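Local coordinates for DUF305 domain-containing protein (Deinococcus radiodurans R1, PDB 3BT5) that is of unknown function but folds into a mainly helical four-helix bundle, consistent with the ferritin-like families, at residues V14-H19 with P132-L137; H24-D29 with I112-G117; Q51-E56 with V142-G147. All coordinates share one frame; numbering follows the deposited sequence. Where two conformers were deposited one is given.

The three contacts tie together the four long helices of a single bundle: helix 11-37, helix 41-68, helix 100-122 and helix 132-158. Contact 2 joins the first to the third and contact 3 the second to the fourth, both antiparallel, whereas contact 1 joins the first to the last, which run in roughly the same direction. Contact 2, near the centre of the chain, touches contact 3; their centres are about 10 Å apart. Contact 1 is centred about 17 Å from contact 2 and 15 Å from contact 3. In sequence, contact 2 falls between the segments of contact 1, while contact 3 alternates with both, so the helix pairs are interleaved; a long crossover joins the roughly parallel helices 41-68 and 100-122.

Contact 1 (V14-H19 with P132-L137); sequences VQFVQH and PEVERL
Phe16 reaches from helix 11-37 into the angle between Val134 and Leu137 of helix 132-158. With CG anti to the backbone N (chi1 170°), the side chain leaves its helix in the direction of its partner. Its CB is still 5.7 Å from Val134 CG1, and CG only slightly nearer. Contact begins at CD2, which lies 4.3 Å from Val134 CG1, and passes one atom further on to CE2, 4.4 Å from Leu137 CD2. At the end of the ring CZ has drawn off again, to 5.3 Å from Leu137 CD2. One side of the ring, CD2 and CE2, thus does the touching, and both methyls come at it obliquely, while CD1 and CE1 stand farther from the segment 132-137.

Val17 adds a second, purely methyl contact one residue along: its CG2 is 4.3 Å from Leu137 CD2. That leucine methyl is therefore shared between the phenyl ring and the valine. All of these approaches are at the outer range of van der Waals contact, as suits short segment axes that come no closer than 11.7 Å and whose N-to-C directions differ by 37°.

The two helices face each other diagonally across one end of the bundle, and the other two long helices complete the cluster. From helix 41-68, Met61, Leu65 and Trp68 pack on Val17, and Trp68 also meets Val134. Thr122 of helix 100-122 and Met125 in the following loop pack on Phe16.

Contact 2 (H24-D29 with I112-G117); sequences HAQALD and IRHHQG
Ala27 and His114 mark the closest backbone approach of two antiparallel helices, their CA atoms 7.9 Å apart. The small alanine makes room for the imidazole, which helix 100-122 directs at helix 11-37: with CG anti to the backbone N (chi1 168°), the ring spans the interface, and its CE1 lies 3.9 Å from Ala27 CB. Gln26 reaches the CD2 edge of the ring. Its extended chain runs alongside the imidazole, the two pointing opposite ways, and brings OE1 to 3.7 Å from His114 CD2, near the ring plane, with the amide turned 40° from the imidazole. The same OE1 accepts a hydrogen bond from Ala87 N, which helps to hold the amide end.

Both ring nitrogens of His114 are engaged. NE2 bonds to the backbone oxygen of His23, and ND1 lies 3.0 Å from His115 ND1 in a fairly straight hydrogen bond (158°) that runs in the planes of both rings, either nitrogen being a possible donor. Held at two points, the ring has little freedom to rotate. A phenylalanine in its place would probably keep much of the packing on Ala27 but leave His23 O and His115 ND1 without these partners.

From His114 the chain of bonds passes through His115, whose NE2 bonds to Glu148 of helix 132-158. Separately, His24 bonds to Gln57 of helix 41-68, whose Gln54 packs on both His24 and Ala27. The contact thus lies at the middle of the bundle, with all four long helices around it.

Contact 3 (Q51-E56 with V142-G147); sequences QLSQRE and VVTQRG
Gln54 and Gln145 meet on the inner side of an antiparallel helix pair in the ferritin-like four-helix bundle, while Ser53 and Thr144 meet on its more exposed flank. The CA atoms of that second pair are 7.8 Å apart, the nearest across the two segments.

The inner side is the closer-packed one. Both glutamines are buried, and neither sets out straight for the other: each chain starts beside its own backbone N and bends at chi2 (-87° for Gln54, -46° for Gln145), a fold that carries the amide across. The two chains then cross at about a right angle with their amide planes 47° apart, placing Gln54 NE2 at 3.3 Å from Gln145 OE1 in one of the two conformers of Gln54, so this approach is tentative. Further inward the amides pack against histidines, Gln54 on His114 and Gln145 on His115, so residues of all four long helices meet here.

Toward solvent the packing thins to one methyl resting against the serine. The helices are linked there by Ser53 OG, which in one of the two conformers of that residue hydrogen-bonds to Glu148, one turn beyond Thr144. Thr144 turns its hydroxyl back to its own helix, where OG1 bonds to Gln140 O, and offers its methyl instead: CG2 stands 4.1 Å from Ser53 CB.

Contact 1 (V14-H19 with P132-L137)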
ATOM      1  N   VAL A  14      -7.233  15.877   4.396  1.00 15.00           N
ATOM      2  CA  VAL A  14      -5.791  16.098   4.301  1.00 15.84           C
ATOM      3  C   VAL A  14      -5.042  14.944   4.989  1.00 14.71           C
ATOM      4  O   VAL A  14      -4.106  14.360   4.417  1.00 15.01           O
ATOM      5  CB  VAL A  14      -5.405  17.447   4.925  1.00 16.02           C
ATOM      6  CG1 VAL A  14      -3.872  17.599   4.998  1.00 18.95           C
ATOM      7  CG2 VAL A  14      -6.029  18.588   4.114  1.00 18.75           C
ATOM      8  N   GLN A  15      -5.456  14.595   6.204  1.00 14.65           N
ATOM      9  CA  GLN A  15      -4.758  13.525   6.906  1.00 15.11           C
ATOM     10  C   GLN A  15      -4.882  12.191   6.161  1.00 13.32           C
ATOM     11  O   GLN A  15      -3.924  11.403   6.102  1.00 13.74           O
ATOM     12  CB  GLN A  15      -5.316  13.360   8.319  1.00 16.88           C
ATOM     13  CG  GLN A  15      -4.733  12.100   9.004  1.00 21.38           C
ATOM     14  CD  GLN A  15      -5.360  11.799  10.358  1.00 22.41           C
ATOM     15  OE1 GLN A  15      -6.458  11.257  10.452  1.00 27.01           O
ATOM     16  NE2 GLN A  15      -4.665  12.175  11.406  1.00 23.12           N
ATOM     17  N   PHE A  16      -6.059  11.924   5.603  1.00 13.70           N
ATOM     18  CA  PHE A  16      -6.279  10.683   4.853  1.00 13.81           C
ATOM     19  C   PHE A  16      -5.274  10.573   3.705  1.00 13.11           C
ATOM     20  O   PHE A  16      -4.602   9.552   3.533  1.00 13.68           O
ATOM     21  CB  PHE A  16      -7.709  10.638   4.299  1.00 15.46           C
ATOM     22  CG  PHE A  16      -7.929   9.530   3.335  1.00 16.74           C
ATOM     23  CD1 PHE A  16      -7.952   8.208   3.778  1.00 17.34           C
ATOM     24  CD2 PHE A  16      -8.067   9.798   1.987  1.00 20.43           C
ATOM     25  CE1 PHE A  16      -8.105   7.168   2.860  1.00 19.35           C
ATOM     26  CE2 PHE A  16      -8.228   8.780   1.066  1.00 20.76           C
ATOM     27  CZ  PHE A  16      -8.262   7.455   1.511  1.00 20.80           C
ATOM     28  N   VAL A  17      -5.145  11.633   2.914  1.00 12.98           N
ATOM     29  CA  VAL A  17      -4.224  11.596   1.784  1.00 12.87           C
ATOM     30  C   VAL A  17      -2.777  11.513   2.264  1.00 12.98           C
ATOM     31  O   VAL A  17      -1.971  10.743   1.709  1.00 13.83           O
ATOM     32  CB  VAL A  17      -4.488  12.780   0.823  1.00 13.96           C
ATOM     33  CG1 VAL A  17      -3.463  12.800  -0.329  1.00 15.88           C
ATOM     34  CG2 VAL A  17      -5.906  12.652   0.248  1.00 16.23           C
ATOM     35  N   GLN A  18      -2.424  12.279   3.293  1.00 12.96           N
ATOM     36  CA  GLN A  18      -1.053  12.209   3.808  1.00 13.72           C
ATOM     37  C   GLN A  18      -0.721  10.784   4.268  1.00 13.57           C
ATOM     38  O   GLN A  18       0.355  10.240   3.972  1.00 14.74           O
ATOM     39  CB  GLN A  18      -0.872  13.167   4.975  1.00 14.92           C
ATOM     40  CG  GLN A  18      -0.837  14.627   4.543  1.00 15.39           C
ATOM     41  CD  GLN A  18      -0.864  15.570   5.750  1.00 17.02           C
ATOM     42  OE1 GLN A  18      -1.440  15.241   6.801  1.00 18.22           O
ATOM     43  NE2 GLN A  18      -0.281  16.758   5.594  1.00 19.10           N
ATOM     44  N   HIS A  19      -1.636  10.188   5.029  1.00 13.34           N
ATOM     45  CA  HIS A  19      -1.385   8.841   5.526  1.00 13.75           C
ATOM     46  C   HIS A  19      -1.362   7.814   4.423  1.00 13.46           C
ATOM     47  O   HIS A  19      -0.511   6.894   4.435  1.00 13.79           O
ATOM     48  CB  HIS A  19      -2.440   8.442   6.526  1.00 15.36           C
ATOM     49  CG  HIS A  19      -2.246   9.055   7.874  1.00 15.99           C
ATOM     50  ND1 HIS A  19      -3.197   8.952   8.870  1.00 20.34           N
ATOM     51  CD2 HIS A  19      -1.213   9.748   8.403  1.00 20.35           C
ATOM     52  CE1 HIS A  19      -2.755   9.567   9.955  1.00 23.37           C
ATOM     53  NE2 HIS A  19      -1.558  10.065   9.700  1.00 22.98           N
ATOM     54  N   PRO A 132     -15.423  15.605  -3.988  1.00 27.30           N
ATOM     55  CA  PRO A 132     -15.480  14.664  -5.115  1.00 26.53           C
ATOM     56  C   PRO A 132     -14.169  13.968  -5.507  1.00 25.63           C
ATOM     57  O   PRO A 132     -14.167  12.750  -5.718  1.00 25.86           O
ATOM     58  CB  PRO A 132     -16.042  15.516  -6.264  1.00 29.60           C
ATOM     59  CG  PRO A 132     -16.934  16.516  -5.550  1.00 29.90           C
ATOM     60  CD  PRO A 132     -16.192  16.840  -4.254  1.00 30.26           C
ATOM     61  N   GLU A 133     -13.066  14.706  -5.613  1.00 25.01           N
ATOM     62  CA  GLU A 133     -11.807  14.082  -6.031  1.00 24.34           C
ATOM     63  C   GLU A 133     -11.291  13.100  -4.995  1.00 21.43           C
ATOM     64  O   GLU A 133     -10.606  12.121  -5.339  1.00 22.12           O
ATOM     65  CB  GLU A 133     -10.739  15.130  -6.317  1.00 26.01           C
ATOM     66  CG  GLU A 133     -10.387  16.024  -5.123  1.00 24.84           C
ATOM     67  CD  GLU A 133      -9.327  17.056  -5.480  1.00 25.19           C
ATOM     68  OE1 GLU A 133      -8.664  16.868  -6.518  1.00 30.04           O
ATOM     69  OE2 GLU A 133      -9.150  18.046  -4.745  1.00 26.02           O
ATOM     70  N   VAL A 134     -11.633  13.350  -3.733  1.00 20.13           N
ATOM     71  CA  VAL A 134     -11.227  12.441  -2.665  1.00 19.81           C
ATOM     72  C   VAL A 134     -12.095  11.200  -2.728  1.00 19.56           C
ATOM     73  O   VAL A 134     -11.597  10.088  -2.611  1.00 19.49           O
ATOM     74  CB  VAL A 134     -11.269  13.116  -1.262  1.00 20.53           C
ATOM     75  CG1 VAL A 134     -10.971  12.108  -0.149  1.00 22.59           C
ATOM     76  CG2 VAL A 134     -10.255  14.274  -1.213  1.00 23.41           C
ATOM     77  N   GLU A 135     -13.393  11.374  -2.979  1.00 22.03           N
ATOM     78  CA  GLU A 135     -14.270  10.217  -3.117  1.00 23.87           C
ATOM     79  C   GLU A 135     -13.812   9.329  -4.274  1.00 21.93           C
ATOM     80  O   GLU A 135     -13.789   8.099  -4.160  1.00 21.73           O
ATOM     81  CB  GLU A 135     -15.742  10.646  -3.323  1.00 26.64           C
ATOM     82  CG  GLU A 135     -16.684   9.440  -3.300  1.00 34.98           C
ATOM     83  CD  GLU A 135     -18.124   9.766  -3.630  1.00 39.36           C
ATOM     84  OE1 GLU A 135     -18.399  10.897  -4.096  1.00 45.40           O
ATOM     85  OE2 GLU A 135     -18.979   8.871  -3.428  1.00 48.54           O
ATOM     86  N   ARG A 136     -13.440   9.961  -5.381  0.70 21.69           N
ATOM     87  CA  ARG A 136     -13.010   9.228  -6.572  0.70 23.23           C
ATOM     88  C   ARG A 136     -11.755   8.418  -6.247  0.70 20.15           C
ATOM     89  O   ARG A 136     -11.680   7.207  -6.523  0.70 21.46           O
ATOM     90  CB  ARG A 136     -12.754  10.207  -7.725  0.70 25.73           C
ATOM     91  CG  ARG A 136     -12.467   9.560  -9.073  0.70 31.32           C
ATOM     92  CD  ARG A 136     -12.425  10.596 -10.203  0.70 35.27           C
ATOM     93  NE  ARG A 136     -11.387  11.610 -10.001  0.70 39.48           N
ATOM     94  CZ  ARG A 136     -11.622  12.904  -9.773  0.70 41.30           C
ATOM     95  NH1 ARG A 136     -10.607  13.744  -9.603  0.70 36.90           N
ATOM     96  NH2 ARG A 136     -12.868  13.362  -9.718  0.70 43.36           N
ATOM     97  N   LEU A 137     -10.772   9.090  -5.658  1.00 18.75           N
ATOM     98  CA  LEU A 137      -9.515   8.434  -5.251  1.00 19.90           C
ATOM     99  C   LEU A 137      -9.791   7.272  -4.302  1.00 17.73           C
ATOM    100  O   LEU A 137      -9.246   6.162  -4.447  1.00 18.54           O
ATOM    101  CB  LEU A 137      -8.623   9.442  -4.546  1.00 21.21           C
ATOM    102  CG  LEU A 137      -7.385   8.850  -3.860  1.00 21.55           C
ATOM    103  CD1 LEU A 137      -6.405   8.356  -4.919  1.00 25.08           C
ATOM    104  CD2 LEU A 137      -6.717   9.874  -2.918  1.00 22.96           C
TER

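Contact 2 (H24-D29 with I112-G117)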
ATOM      1  N   HIS A  24       1.007   3.723   0.855  1.00 14.67           N
ATOM      2  CA  HIS A  24       1.340   3.214  -0.463  1.00 14.30           C
ATOM      3  C   HIS A  24       2.844   3.105  -0.649  1.00 14.54           C
ATOM      4  O   HIS A  24       3.329   2.153  -1.305  1.00 15.98           O
ATOM      5  CB  HIS A  24       0.786   4.152  -1.529  1.00 14.24           C
ATOM      6  CG  HIS A  24      -0.612   3.838  -1.973  1.00 15.52           C
ATOM      7  ND1 HIS A  24      -1.633   3.487  -1.109  1.00 19.03           N
ATOM      8  CD2 HIS A  24      -1.155   3.856  -3.217  1.00 17.33           C
ATOM      9  CE1 HIS A  24      -2.739   3.284  -1.811  1.00 20.30           C
ATOM     10  NE2 HIS A  24      -2.476   3.510  -3.088  1.00 18.11           N
ATOM     11  N   ALA A  25       3.600   4.079  -0.150  1.00 14.32           N
ATOM     12  CA  ALA A  25       5.039   4.041  -0.356  1.00 15.21           C
ATOM     13  C   ALA A  25       5.639   2.744   0.165  1.00 14.74           C
ATOM     14  O   ALA A  25       6.619   2.222  -0.404  1.00 16.43           O
ATOM     15  CB  ALA A  25       5.720   5.221   0.294  1.00 16.84           C
ATOM     16  N   GLN A  26       5.077   2.207   1.252  1.00 14.45           N
ATOM     17  CA  GLN A  26       5.660   0.991   1.806  1.00 15.64           C
ATOM     18  C   GLN A  26       5.508  -0.208   0.853  1.00 16.40           C
ATOM     19  O   GLN A  26       6.325  -1.137   0.879  1.00 16.39           O
ATOM     20  CB  GLN A  26       5.087   0.624   3.165  1.00 14.91           C
ATOM     21  CG  GLN A  26       5.862  -0.552   3.764  1.00 19.26           C
ATOM     22  CD  GLN A  26       5.302  -1.005   5.074  1.00 14.41           C
ATOM     23  OE1 GLN A  26       4.186  -1.515   5.138  1.00 17.07           O
ATOM     24  NE2 GLN A  26       6.096  -0.889   6.104  1.00 19.42           N
ATOM     25  N   ALA A  27       4.463  -0.204   0.037  1.00 16.56           N
ATOM     26  CA  ALA A  27       4.286  -1.302  -0.917  1.00 17.64           C
ATOM     27  C   ALA A  27       5.534  -1.428  -1.800  1.00 18.70           C
ATOM     28  O   ALA A  27       5.927  -2.516  -2.214  1.00 18.45           O
ATOM     29  CB  ALA A  27       3.000  -1.099  -1.769  1.00 21.25           C
ATOM     30  N   LEU A  28       6.149  -0.290  -2.113  1.00 19.02           N
ATOM     31  CA  LEU A  28       7.372  -0.282  -2.908  1.00 20.94           C
ATOM     32  C   LEU A  28       8.548  -0.941  -2.157  1.00 21.05           C
ATOM     33  O   LEU A  28       9.335  -1.675  -2.767  1.00 25.50           O
ATOM     34  CB  LEU A  28       7.703   1.149  -3.335  1.00 23.40           C
ATOM     35  CG  LEU A  28       6.995   1.801  -4.532  1.00 33.44           C
ATOM     36  CD1 LEU A  28       5.608   1.288  -4.874  1.00 27.55           C
ATOM     37  CD2 LEU A  28       7.018   3.343  -4.471  1.00 25.43           C
ATOM     38  N   ASP A  29       8.636  -0.704  -0.845  1.00 20.89           N
ATOM     39  CA  ASP A  29       9.679  -1.290   0.009  1.00 19.74           C
ATOM     40  C   ASP A  29       9.488  -2.810   0.104  1.00 17.23           C
ATOM     41  O   ASP A  29      10.453  -3.551   0.254  1.00 19.38           O
ATOM     42  CB  ASP A  29       9.599  -0.742   1.449  1.00 22.17           C
ATOM     43  CG  ASP A  29       9.978   0.719   1.567  1.00 30.20           C
ATOM     44  OD1 ASP A  29      10.712   1.212   0.704  1.00 34.63           O
ATOM     45  OD2 ASP A  29       9.529   1.365   2.548  1.00 30.01           O
ATOM     46  N   ILE A 112      -0.845  -8.574   1.654  1.00 13.66           N
ATOM     47  CA  ILE A 112      -2.274  -8.727   1.908  1.00 14.49           C
ATOM     48  C   ILE A 112      -2.720  -7.929   3.131  1.00 15.13           C
ATOM     49  O   ILE A 112      -3.715  -7.211   3.071  1.00 15.43           O
ATOM     50  CB  ILE A 112      -2.683 -10.222   2.053  1.00 15.67           C
ATOM     51  CG1 ILE A 112      -2.580 -10.937   0.697  1.00 16.44           C
ATOM     52  CG2 ILE A 112      -4.090 -10.351   2.680  1.00 16.91           C
ATOM     53  CD1 ILE A 112      -2.538 -12.479   0.846  1.00 16.74           C
ATOM     54  N   ARG A 113      -1.986  -8.036   4.238  1.00 14.86           N
ATOM     55  CA  ARG A 113      -2.394  -7.327   5.444  0.70 14.82           C
ATOM     56  C   ARG A 113      -2.320  -5.818   5.218  1.00 14.70           C
ATOM     57  O   ARG A 113      -3.193  -5.053   5.667  1.00 15.81           O
ATOM     58  CB  ARG A 113      -1.522  -7.770   6.632  0.70 16.37           C
ATOM     59  CG  ARG A 113      -2.020  -7.275   7.999  0.70 17.24           C
ATOM     60  CD  ARG A 113      -1.025  -7.622   9.104  0.70 20.48           C
ATOM     61  NE  ARG A 113       0.253  -6.960   8.878  0.70 22.74           N
ATOM     62  CZ  ARG A 113       1.422  -7.319   9.403  0.70 21.97           C
ATOM     63  NH1 ARG A 113       1.555  -8.396  10.171  0.70 29.97           N
ATOM     64  NH2 ARG A 113       2.470  -6.613   9.132  0.70 16.12           N
ATOM     65  N   HIS A 114      -1.282  -5.398   4.515  1.00 14.96           N
ATOM     66  CA  HIS A 114      -1.099  -4.014   4.132  1.00 15.06           C
ATOM     67  C   HIS A 114      -2.316  -3.499   3.352  1.00 13.80           C
ATOM     68  O   HIS A 114      -2.896  -2.444   3.676  1.00 14.91           O
ATOM     69  CB  HIS A 114       0.189  -3.941   3.321  1.00 15.46           C
ATOM     70  CG  HIS A 114       0.418  -2.667   2.598  1.00 14.61           C
ATOM     71  ND1 HIS A 114      -0.206  -2.369   1.409  1.00 16.70           N
ATOM     72  CD2 HIS A 114       1.229  -1.613   2.884  1.00 17.06           C
ATOM     73  CE1 HIS A 114       0.204  -1.185   0.989  1.00 17.87           C
ATOM     74  NE2 HIS A 114       1.079  -0.708   1.866  1.00 16.73           N
ATOM     75  N   HIS A 115      -2.743  -4.256   2.346  1.00 14.39           N
ATOM     76  CA  HIS A 115      -3.874  -3.835   1.539  1.00 13.43           C
ATOM     77  C   HIS A 115      -5.188  -3.864   2.336  1.00 14.23           C
ATOM     78  O   HIS A 115      -6.050  -3.017   2.134  1.00 15.77           O
ATOM     79  CB  HIS A 115      -4.002  -4.774   0.330  1.00 15.33           C
ATOM     80  CG  HIS A 115      -3.084  -4.439  -0.813  1.00 14.88           C
ATOM     81  ND1 HIS A 115      -1.870  -3.788  -0.644  1.00 16.35           N
ATOM     82  CD2 HIS A 115      -3.224  -4.642  -2.146  1.00 17.16           C
ATOM     83  CE1 HIS A 115      -1.316  -3.593  -1.834  1.00 17.51           C
ATOM     84  NE2 HIS A 115      -2.112  -4.121  -2.764  1.00 17.91           N
ATOM     85  N   GLN A 116      -5.348  -4.831   3.228  1.00 14.85           N
ATOM     86  CA  GLN A 116      -6.522  -4.848   4.100  1.00 15.63           C
ATOM     87  C   GLN A 116      -6.562  -3.587   4.948  1.00 15.20           C
ATOM     88  O   GLN A 116      -7.631  -3.031   5.166  1.00 16.27           O
ATOM     89  CB  GLN A 116      -6.552  -6.116   4.970  1.00 16.99           C
ATOM     90  CG  GLN A 116      -6.763  -7.369   4.129  1.00 18.28           C
ATOM     91  CD  GLN A 116      -6.529  -8.651   4.892  1.00 19.65           C
ATOM     92  OE1 GLN A 116      -5.719  -8.690   5.811  1.00 21.89           O
ATOM     93  NE2 GLN A 116      -7.201  -9.727   4.476  1.00 23.45           N
ATOM     94  N   GLY A 117      -5.416  -3.137   5.443  1.00 15.46           N
ATOM     95  CA  GLY A 117      -5.407  -1.897   6.230  1.00 15.15           C
ATOM     96  C   GLY A 117      -5.771  -0.698   5.371  1.00 14.48           C
ATOM     97  O   GLY A 117      -6.527   0.179   5.814  1.00 15.59           O
TER

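Contact 3 (Q51-E56 with V142-G147)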
ATOM      1  N   GLN A  51       3.752  -2.573  -7.700  0.50 12.37           N
ATOM      2  CA  GLN A  51       4.540  -1.350  -7.672  0.50 20.91           C
ATOM      3  C   GLN A  51       3.935  -0.312  -8.617  0.50 14.45           C
ATOM      4  O   GLN A  51       3.777   0.861  -8.273  0.50 14.76           O
ATOM      5  CB  GLN A  51       5.984  -1.638  -8.083  0.50 25.76           C
ATOM      6  CG  GLN A  51       6.878  -0.422  -8.010  0.50 30.60           C
ATOM      7  CD  GLN A  51       8.117  -0.570  -8.851  0.50 34.79           C
ATOM      8  OE1 GLN A  51       8.930  -1.470  -8.630  0.50 37.62           O
ATOM      9  NE2 GLN A  51       8.278   0.314  -9.821  0.50 34.53           N
ATOM     10  N   LEU A  52       3.582  -0.749  -9.817  1.00 20.26           N
ATOM     11  CA  LEU A  52       3.060   0.190 -10.794  1.00 21.18           C
ATOM     12  C   LEU A  52       1.705   0.773 -10.395  1.00 19.63           C
ATOM     13  O   LEU A  52       1.449   1.979 -10.524  1.00 20.04           O
ATOM     14  CB  LEU A  52       2.990  -0.486 -12.168  1.00 25.45           C
ATOM     15  CG  LEU A  52       4.382  -0.714 -12.784  1.00 33.05           C
ATOM     16  CD1 LEU A  52       4.309  -1.522 -14.081  1.00 36.95           C
ATOM     17  CD2 LEU A  52       5.131   0.624 -13.003  1.00 38.42           C
ATOM     18  N   SER A  53       0.831  -0.066  -9.869  1.00 19.04           N
ATOM     19  CA  SER A  53      -0.488   0.430  -9.482  0.70 19.82           C
ATOM     20  C   SER A  53      -0.398   1.348  -8.276  1.00 18.16           C
ATOM     21  O   SER A  53      -1.075   2.386  -8.223  1.00 19.07           O
ATOM     22  CB  SER A  53      -1.426  -0.719  -9.161  0.70 22.41           C
ATOM     23  OG  SER A  53      -1.004  -1.331  -7.957  0.70 24.95           O
ATOM     24  N   GLN A  54       0.437   1.009  -7.305  1.00 17.07           N
ATOM     25  CA  GLN A  54       0.577   1.865  -6.127  0.70 16.54           C
ATOM     26  C   GLN A  54       1.194   3.205  -6.521  1.00 16.56           C
ATOM     27  O   GLN A  54       0.762   4.258  -6.048  1.00 17.35           O
ATOM     28  CB  GLN A  54       1.421   1.168  -5.054  0.70 16.45           C
ATOM     29  CG  GLN A  54       0.761  -0.063  -4.416  0.70 21.26           C
ATOM     30  CD  GLN A  54      -0.129   0.295  -3.219  0.70 23.16           C
ATOM     31  OE1 GLN A  54       0.359   0.649  -2.136  0.70 23.25           O
ATOM     32  NE2 GLN A  54      -1.435   0.202  -3.409  0.70 26.34           N
ATOM     33  N   ARG A  55       2.202   3.179  -7.401  1.00 16.29           N
ATOM     34  CA  ARG A  55       2.819   4.434  -7.822  1.00 16.40           C
ATOM     35  C   ARG A  55       1.838   5.369  -8.554  1.00 16.21           C
ATOM     36  O   ARG A  55       1.899   6.590  -8.389  1.00 17.87           O
ATOM     37  CB  ARG A  55       4.058   4.151  -8.681  1.00 17.79           C
ATOM     38  CG  ARG A  55       5.235   3.695  -7.850  1.00 18.64           C
ATOM     39  CD  ARG A  55       6.406   3.255  -8.708  1.00 21.89           C
ATOM     40  NE  ARG A  55       6.955   4.374  -9.462  1.00 23.28           N
ATOM     41  CZ  ARG A  55       8.116   4.333 -10.103  1.00 27.61           C
ATOM     42  NH1 ARG A  55       8.855   3.232 -10.039  1.00 30.74           N
ATOM     43  NH2 ARG A  55       8.546   5.391 -10.791  1.00 28.83           N
ATOM     44  N   GLU A  56       0.950   4.808  -9.368  1.00 17.70           N
ATOM     45  CA  GLU A  56      -0.043   5.625 -10.069  1.00 17.36           C
ATOM     46  C   GLU A  56      -0.911   6.363  -9.061  1.00 18.92           C
ATOM     47  O   GLU A  56      -1.193   7.552  -9.207  1.00 18.96           O
ATOM     48  CB  GLU A  56      -0.924   4.750 -10.950  1.00 21.09           C
ATOM     49  CG  GLU A  56      -1.948   5.537 -11.766  1.00 24.81           C
ATOM     50  CD  GLU A  56      -2.987   4.642 -12.462  1.00 33.08           C
ATOM     51  OE1 GLU A  56      -2.819   3.402 -12.486  1.00 41.02           O
ATOM     52  OE2 GLU A  56      -3.984   5.192 -12.985  1.00 44.60           O
ATOM     53  N   VAL A 142      -9.910   1.401  -3.098  1.00 17.87           N
ATOM     54  CA  VAL A 142     -10.597   0.218  -2.590  1.00 18.11           C
ATOM     55  C   VAL A 142     -10.657  -0.852  -3.686  1.00 19.80           C
ATOM     56  O   VAL A 142     -10.350  -2.016  -3.457  1.00 20.05           O
ATOM     57  CB  VAL A 142     -12.017   0.544  -2.018  1.00 20.13           C
ATOM     58  CG1 VAL A 142     -12.825  -0.741  -1.724  1.00 24.27           C
ATOM     59  CG2 VAL A 142     -11.915   1.393  -0.763  1.00 24.25           C
ATOM     60  N   VAL A 143     -11.043  -0.447  -4.889  1.00 18.92           N
ATOM     61  CA  VAL A 143     -11.167  -1.406  -5.990  1.00 20.28           C
ATOM     62  C   VAL A 143      -9.820  -2.086  -6.284  1.00 19.45           C
ATOM     63  O   VAL A 143      -9.728  -3.310  -6.424  1.00 21.69           O
ATOM     64  CB  VAL A 143     -11.714  -0.679  -7.256  1.00 23.54           C
ATOM     65  CG1 VAL A 143     -11.543  -1.528  -8.514  1.00 26.33           C
ATOM     66  CG2 VAL A 143     -13.179  -0.371  -7.071  1.00 26.45           C
ATOM     67  N   THR A 144      -8.777  -1.275  -6.397  1.00 21.42           N
ATOM     68  CA  THR A 144      -7.470  -1.784  -6.751  1.00 23.00           C
ATOM     69  C   THR A 144      -6.931  -2.698  -5.642  1.00 20.13           C
ATOM     70  O   THR A 144      -6.381  -3.788  -5.925  1.00 22.01           O
ATOM     71  CB  THR A 144      -6.514  -0.618  -7.046  1.00 28.12           C
ATOM     72  OG1 THR A 144      -7.013   0.090  -8.192  1.00 30.36           O
ATOM     73  CG2 THR A 144      -5.109  -1.134  -7.337  1.00 32.47           C
ATOM     74  N   GLN A 145      -7.100  -2.287  -4.388  1.00 18.97           N
ATOM     75  CA  GLN A 145      -6.567  -3.082  -3.266  1.00 18.89           C
ATOM     76  C   GLN A 145      -7.275  -4.424  -3.250  1.00 16.94           C
ATOM     77  O   GLN A 145      -6.636  -5.448  -3.013  1.00 16.75           O
ATOM     78  CB  GLN A 145      -6.863  -2.451  -1.888  1.00 22.15           C
ATOM     79  CG  GLN A 145      -6.331  -1.119  -1.547  1.00 27.86           C
ATOM     80  CD  GLN A 145      -4.936  -1.028  -1.913  1.00 24.17           C
ATOM     81  OE1 GLN A 145      -4.608  -0.482  -2.966  1.00 36.95           O
ATOM     82  NE2 GLN A 145      -4.055  -1.579  -1.066  1.00 24.13           N
ATOM     83  N   ARG A 146      -8.594  -4.405  -3.430  1.00 17.03           N
ATOM     84  CA  ARG A 146      -9.352  -5.638  -3.345  0.70 17.48           C
ATOM     85  C   ARG A 146      -8.997  -6.585  -4.495  1.00 16.79           C
ATOM     86  O   ARG A 146      -8.924  -7.792  -4.284  1.00 19.06           O
ATOM     87  CB  ARG A 146     -10.862  -5.351  -3.273  0.70 19.53           C
ATOM     88  CG  ARG A 146     -11.321  -4.838  -1.901  0.70 23.14           C
ATOM     89  CD  ARG A 146     -12.832  -4.531  -1.841  0.70 25.45           C
ATOM     90  NE  ARG A 146     -13.280  -4.311  -0.462  0.70 29.26           N
ATOM     91  CZ  ARG A 146     -14.436  -3.730  -0.126  0.70 26.18           C
ATOM     92  NH1 ARG A 146     -15.234  -3.262  -1.067  0.70 35.40           N
ATOM     93  NH2 ARG A 146     -14.759  -3.574   1.147  0.70 36.48           N
ATOM     94  N   GLY A 147      -8.774  -6.044  -5.695  1.00 18.21           N
ATOM     95  CA  GLY A 147      -8.326  -6.888  -6.802  1.00 18.68           C
ATOM     96  C   GLY A 147      -6.988  -7.538  -6.475  1.00 17.15           C
ATOM     97  O   GLY A 147      -6.794  -8.735  -6.679  1.00 17.81           O
TER